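Adenylate kinase (PDB 2XB4) probably catalyses the reversible transfer of the terminal phosphate of ATP to AMP, giving two ADP, and binds a zinc, cobalt or iron ion. Local coordinates at residues M1-F6 / W80-P86; I34-I39 / M67-T71. All blocks are in the same frame, centred on the assembly; numbering follows the deposited sequence.

Contact 1: residues M1-F6 / W80-P86; sequences MNILIF and WLLDGFP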
loop_
_atom_site.group_PDB
_atom_site.type_symbol
_atom_site.label_atom_id
_atom_site.label_comp_id
_atom_site.label_asym_id
_atom_site.label_seq_id
_atom_site.Cartn_x
_atom_site.Cartn_y
_atom_site.Cartn_z
ATOM N N MET A 1 40.037 7.769 3.809
ATOM C CA MET A 1 39.576 6.792 2.789
ATOM C C MET A 1 38.320 7.353 2.129
ATOM O O MET A 1 37.304 7.520 2.790
ATOM C CB MET A 1 39.224 5.460 3.460
ATOM C CG MET A 1 39.101 4.289 2.511
ATOM S SD MET A 1 38.271 2.856 3.334
ATOM C CE MET A 1 39.667 1.876 3.936
ATOM N N ASN A 2 38.388 7.549 0.812
ATOM C CA ASN A 2 37.327 8.039 -0.010
ATOM C C ASN A 2 36.903 7.000 -1.047
ATOM O O ASN A 2 37.718 6.438 -1.766
ATOM C CB ASN A 2 37.739 9.328 -0.707
ATOM C CG ASN A 2 38.063 10.477 0.283
ATOM O OD1 ASN A 2 37.525 10.545 1.390
ATOM N ND2 ASN A 2 38.963 11.373 -0.136
ATOM N N ILE A 3 35.604 6.698 -1.057
ATOM C CA ILE A 3 35.070 5.616 -1.937
ATOM C C ILE A 3 33.850 6.098 -2.760
ATOM O O ILE A 3 33.016 6.827 -2.177
ATOM C CB ILE A 3 34.616 4.443 -1.032
ATOM C CG1 ILE A 3 35.802 3.982 -0.168
ATOM C CG2 ILE A 3 34.008 3.302 -1.905
ATOM C CD1 ILE A 3 35.515 2.780 0.832
ATOM N N LEU A 4 33.752 5.744 -4.073
ATOM C CA LEU A 4 32.542 5.971 -4.906
ATOM C C LEU A 4 31.924 4.569 -5.024
ATOM O O LEU A 4 32.685 3.622 -5.198
ATOM C CB LEU A 4 32.890 6.349 -6.388
ATOM C CG LEU A 4 33.151 7.824 -6.625
ATOM C CD1 LEU A 4 34.517 8.072 -6.050
ATOM C CD2 LEU A 4 33.158 8.103 -8.120
ATOM N N ILE A 5 30.621 4.420 -4.872
ATOM C CA ILE A 5 29.998 3.114 -5.087
ATOM C C ILE A 5 28.954 3.212 -6.202
ATOM O O ILE A 5 28.159 4.178 -6.262
ATOM C CB ILE A 5 29.395 2.557 -3.746
ATOM C CG1 ILE A 5 28.860 1.099 -3.893
ATOM C CG2 ILE A 5 28.332 3.515 -3.159
ATOM C CD1 ILE A 5 28.659 0.436 -2.465
ATOM N N PHE A 6 28.965 2.216 -7.105
ATOM C CA PHE A 6 27.952 2.135 -8.150
ATOM C C PHE A 6 27.167 0.780 -8.062
ATOM O O PHE A 6 27.766 -0.308 -7.924
ATOM C CB PHE A 6 28.611 2.189 -9.555
ATOM C CG PHE A 6 29.343 3.491 -9.870
ATOM C CD1 PHE A 6 28.656 4.573 -10.452
ATOM C CD2 PHE A 6 30.684 3.645 -9.540
ATOM C CE1 PHE A 6 29.341 5.787 -10.812
ATOM C CE2 PHE A 6 31.384 4.820 -9.830
ATOM C CZ PHE A 6 30.752 5.914 -10.458
ATOM N N TRP A 80 34.825 9.515 3.123
ATOM C CA TRP A 80 33.425 9.488 2.675
ATOM C C TRP A 80 33.149 8.308 1.757
ATOM O O TRP A 80 34.083 7.748 1.102
ATOM C CB TRP A 80 33.040 10.806 1.969
ATOM C CG TRP A 80 34.105 11.422 1.009
ATOM C CD1 TRP A 80 34.970 12.463 1.315
ATOM C CD2 TRP A 80 34.353 11.079 -0.347
ATOM N NE1 TRP A 80 35.734 12.797 0.195
ATOM C CE2 TRP A 80 35.332 11.987 -0.847
ATOM C CE3 TRP A 80 33.759 10.141 -1.262
ATOM C CZ2 TRP A 80 35.794 11.921 -2.168
ATOM C CZ3 TRP A 80 34.198 10.127 -2.534
ATOM C CH2 TRP A 80 35.239 10.978 -2.985
ATOM N N LEU A 81 31.862 7.957 1.664
ATOM C CA LEU A 81 31.353 6.997 0.674
ATOM C C LEU A 81 30.269 7.700 -0.115
ATOM O O LEU A 81 29.225 8.070 0.444
ATOM C CB LEU A 81 30.731 5.773 1.372
ATOM C CG LEU A 81 29.965 4.743 0.460
ATOM C CD1 LEU A 81 30.953 3.984 -0.493
ATOM C CD2 LEU A 81 29.202 3.757 1.432
ATOM N N LEU A 82 30.538 7.956 -1.378
ATOM C CA LEU A 82 29.594 8.747 -2.261
ATOM C C LEU A 82 28.760 7.792 -3.089
ATOM O O LEU A 82 29.311 6.983 -3.822
ATOM C CB LEU A 82 30.458 9.689 -3.149
ATOM C CG LEU A 82 29.675 10.625 -4.107
ATOM C CD1 LEU A 82 28.564 11.506 -3.396
ATOM C CD2 LEU A 82 30.560 11.424 -5.078
ATOM N N ASP A 83 27.427 7.872 -2.969
ATOM C CA ASP A 83 26.519 6.851 -3.435
ATOM C C ASP A 83 25.446 7.609 -4.246
ATOM O O ASP A 83 24.755 8.443 -3.721
ATOM C CB ASP A 83 25.972 6.209 -2.163
ATOM C CG ASP A 83 24.924 5.190 -2.398
ATOM O OD1 ASP A 83 24.527 5.005 -3.557
ATOM O OD2 ASP A 83 24.491 4.530 -1.403
ATOM N N GLY A 84 25.293 7.282 -5.509
ATOM C CA GLY A 84 24.167 7.699 -6.305
ATOM C C GLY A 84 24.507 8.840 -7.249
ATOM O O GLY A 84 23.669 9.276 -8.055
ATOM N N PHE A 85 25.740 9.331 -7.129
ATOM C CA PHE A 85 26.255 10.389 -8.030
ATOM C C PHE A 85 27.708 9.988 -8.288
ATOM O O PHE A 85 28.401 9.666 -7.321
ATOM C CB PHE A 85 26.167 11.766 -7.351
ATOM C CG PHE A 85 26.557 12.849 -8.206
ATOM C CD1 PHE A 85 27.885 13.114 -8.367
ATOM C CD2 PHE A 85 25.623 13.568 -8.949
ATOM C CE1 PHE A 85 28.300 14.103 -9.188
ATOM C CE2 PHE A 85 26.024 14.595 -9.824
ATOM C CZ PHE A 85 27.368 14.884 -9.948
ATOM N N PRO A 86 28.193 10.029 -9.558
ATOM C CA PRO A 86 27.568 10.557 -10.775
ATOM C C PRO A 86 26.653 9.527 -11.439
ATOM O O PRO A 86 26.825 8.311 -11.237
ATOM C CB PRO A 86 28.788 10.886 -11.672
ATOM C CG PRO A 86 29.814 9.839 -11.220
ATOM C CD PRO A 86 29.595 9.600 -9.779
HETATM O O HOH W 1 25.369 4.316 -6.173
HETATM O O HOH W 2 27.955 6.681 -7.157
#
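Trp80 holds its CG between its own backbone N and carbonyl carbon (chi1 41°), Asn2 turns its CG anti to the carbonyl carbon (chi1 -62°), and these torsions lay the Asn2 carboxamide over one face of the Trp80 indole, the planes 10° apart. Strands 2-6 and 80-83 are parallel neighbours in the central sheet of the P-loop kinase fold. Asn2 CB sits 3.6 Å from the centroid of the six-membered ring, a CH-pi contact. A flat amide suits this place because it can lie against the indole while ND2 bonds Lys105 O. Inward from here the ladder is regular: Ile3 N bonds Trp80 O, Leu82 N bonds Ile3 O at 2.8 Å, and Ile5 N bonds Leu82 O. Beta-branched isoleucines and leucines pack on the buried faces; Ile3 CG2 and Leu81 CD1 are pressed to 3.4 Å. Past the strands, Gly84 has backbone angles at which a CB would be jammed against the preceding carbonyl O, and Pro86 follows a cis peptide in the predicted AMP site. Asp83, salt-bridged to Lys13, also accepts a bond at OD1 from a water that donates to Ile5 O, 2.8 Å from that carbonyl oxygen.

Contact 2: residues I34-I39 / M67-T71; sequences IFREHI and MVLET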
loop_
_atom_site.group_PDB
_atom_site.type_symbol
_atom_site.label_atom_id
_atom_site.label_comp_id
_atom_site.label_asym_id
_atom_site.label_seq_id
_atom_site.Cartn_x
_atom_site.Cartn_y
_atom_site.Cartn_z
ATOM N N ILE A 34 22.627 15.503 -0.160
ATOM C CA ILE A 34 23.357 16.733 -0.609
ATOM C C ILE A 34 22.335 17.867 -0.852
ATOM O O ILE A 34 22.465 19.000 -0.343
ATOM C CB ILE A 34 24.202 16.448 -1.842
ATOM C CG1 ILE A 34 25.260 15.359 -1.527
ATOM C CG2 ILE A 34 24.857 17.760 -2.380
ATOM C CD1 ILE A 34 26.035 14.780 -2.769
ATOM N N PHE A 35 21.291 17.593 -1.650
ATOM C CA PHE A 35 20.282 18.649 -1.924
ATOM C C PHE A 35 19.610 19.139 -0.661
ATOM O O PHE A 35 19.471 20.342 -0.462
ATOM C CB PHE A 35 19.247 18.212 -3.004
ATOM C CG PHE A 35 19.803 18.231 -4.480
ATOM C CD1 PHE A 35 21.159 17.937 -4.767
ATOM C CD2 PHE A 35 18.923 18.484 -5.579
ATOM C CE1 PHE A 35 21.664 17.925 -6.106
ATOM C CE2 PHE A 35 19.423 18.468 -6.962
ATOM C CZ PHE A 35 20.808 18.200 -7.200
ATOM N N ARG A 36 19.155 18.259 0.214
ATOM C CA ARG A 36 18.565 18.756 1.464
ATOM C C ARG A 36 19.482 19.673 2.282
ATOM O O ARG A 36 19.002 20.656 2.860
ATOM C CB ARG A 36 18.057 17.606 2.350
ATOM C CG ARG A 36 16.714 17.049 1.933
ATOM C CD ARG A 36 16.202 16.082 3.015
ATOM N NE ARG A 36 17.178 15.027 3.308
ATOM C CZ ARG A 36 17.377 13.921 2.555
ATOM N NH1 ARG A 36 16.713 13.720 1.411
ATOM N NH2 ARG A 36 18.252 13.017 2.937
ATOM N N GLU A 37 20.765 19.333 2.413
ATOM C CA GLU A 37 21.743 20.246 3.024
ATOM C C GLU A 37 21.795 21.631 2.287
ATOM O O GLU A 37 21.853 22.683 2.903
ATOM C CB GLU A 37 23.175 19.618 3.015
ATOM C CG GLU A 37 24.338 20.659 3.337
ATOM C CD GLU A 37 25.798 20.102 3.321
ATOM O OE1 GLU A 37 25.934 18.881 3.288
ATOM O OE2 GLU A 37 26.799 20.872 3.325
ATOM N N HIS A 38 21.851 21.635 0.968
ATOM C CA HIS A 38 22.088 22.902 0.270
ATOM C C HIS A 38 20.765 23.656 -0.104
ATOM O O HIS A 38 20.615 24.878 0.113
ATOM C CB HIS A 38 22.830 22.596 -0.961
ATOM C CG HIS A 38 24.285 22.343 -0.746
ATOM N ND1 HIS A 38 25.214 23.347 -0.791
ATOM C CD2 HIS A 38 24.965 21.204 -0.552
ATOM C CE1 HIS A 38 26.417 22.840 -0.650
ATOM N NE2 HIS A 38 26.292 21.529 -0.542
ATOM N N ILE A 39 19.821 22.907 -0.702
ATOM C CA ILE A 39 18.497 23.494 -1.113
ATOM C C ILE A 39 17.668 23.869 0.133
ATOM O O ILE A 39 17.269 25.042 0.294
ATOM C CB ILE A 39 17.692 22.624 -2.173
ATOM C CG1 ILE A 39 18.322 22.718 -3.548
ATOM C CG2 ILE A 39 16.235 23.121 -2.380
ATOM C CD1 ILE A 39 19.382 21.760 -3.791
ATOM N N MET A 67 28.216 21.821 -5.305
ATOM C CA MET A 67 27.480 21.315 -4.144
ATOM C C MET A 67 28.032 20.044 -3.585
ATOM O O MET A 67 28.164 19.941 -2.336
ATOM C CB MET A 67 26.003 21.075 -4.482
ATOM C CG MET A 67 25.296 22.347 -4.646
ATOM S SD MET A 67 23.454 22.200 -4.892
ATOM C CE MET A 67 22.900 23.535 -3.981
ATOM N N VAL A 68 28.241 19.053 -4.460
ATOM C CA VAL A 68 28.782 17.797 -4.025
ATOM C C VAL A 68 30.128 18.043 -3.313
ATOM O O VAL A 68 30.369 17.548 -2.190
ATOM C CB VAL A 68 28.940 16.781 -5.225
ATOM C CG1 VAL A 68 29.757 15.562 -4.737
ATOM C CG2 VAL A 68 27.533 16.421 -5.792
ATOM N N LEU A 69 31.012 18.822 -3.943
ATOM C CA LEU A 69 32.348 19.019 -3.317
ATOM C C LEU A 69 32.243 19.722 -1.959
ATOM O O LEU A 69 33.031 19.378 -1.036
ATOM C CB LEU A 69 33.245 19.875 -4.198
ATOM C CG LEU A 69 34.160 19.117 -5.157
ATOM C CD1 LEU A 69 35.362 18.638 -4.319
ATOM C CD2 LEU A 69 33.417 18.012 -5.940
ATOM N N GLU A 70 31.312 20.691 -1.814
ATOM C CA GLU A 70 31.141 21.370 -0.540
ATOM C C GLU A 70 30.704 20.402 0.553
ATOM O O GLU A 70 31.109 20.536 1.712
ATOM C CB GLU A 70 30.093 22.507 -0.606
ATOM C CG GLU A 70 30.676 23.706 -1.323
ATOM C CD GLU A 70 29.945 25.047 -1.084
ATOM O OE1 GLU A 70 28.790 25.118 -0.520
ATOM O OE2 GLU A 70 30.553 26.064 -1.558
ATOM N N THR A 71 29.811 19.471 0.211
ATOM C CA THR A 71 29.363 18.442 1.170
ATOM C C THR A 71 30.468 17.476 1.552
ATOM O O THR A 71 30.649 17.120 2.727
ATOM C CB THR A 71 28.102 17.685 0.568
ATOM O OG1 THR A 71 27.078 18.699 0.471
ATOM C CG2 THR A 71 27.558 16.602 1.553
#
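Thr71 OG1 is approached from the other helix by two groups. His38 NE2 forms a weak hydrogen bond with Thr71 OG1 (3.1 Å), either atom being a possible donor; Glu37 OE1, 3.0 Å from the same OG1, may receive the hydroxyl proton instead. His38 NE2 also gives a weak bond to Met67 O at 3.0 Å, bent to 123° at the hydrogen. A hydroxyl suits this place because it can either donate or accept, and the imidazole reaches both the hydroxyl and a carbonyl one turn earlier. Segments 34-39 and 67-71, on helices 31-40 and 61-75, cross at 93°, with their local axes 10.0 Å apart; helix 31-40 lies in the predicted NMP-binding region and packs here on helix 61-75.

Imidazole and thioether pass in opposite directions: Met67 CG stands over the centre of the His38 ring, 4.0 Å from its centroid, as a CH-pi contact. The methionine chain is bent at chi3 (141°), bringing CE back towards His38 CB and to within 3.9 Å of Ile39 CD1, while SD makes an oblique Met-aromatic contact with Phe35. A flexible, unbranched side chain is well fitted to wrap round these neighbours. Ile34 brings its CD1 to Val68 CG2 at 3.8 Å, apolar packing beside the polar cluster.

Glu37 OE1 is also salt-bridged to Lys75, and His38 ND1 is bonded to Thr43 OG1. Both imidazole nitrogens are therefore engaged, which would fix its rotation, and the lysine probably stabilises the glutamate as a carboxylate.

The centres of the two contacts are 14 Å apart, and contact 2 is nested in the chain loop that contact 1 closes: strand 2-6 comes first, then helix 31-40, helix 61-75 and strand 80-83. Helix 61-75 is followed in the chain by strand 80-83, which ties the helical pair to the central parallel sheet. The contacts meet through apolar packing, where Leu82 touches both Ile34 and Val68, and Phe85 touches Val68. Contact 1 thus belongs to the sheet, whereas contact 2 joins helix 61-75 to the helix that opens the predicted NMP region. Predicted AMP-binding residues lie in both, Gly84 to Pro86 and Arg36, consistent with a pocket built where the sheet and this mobile domain meet.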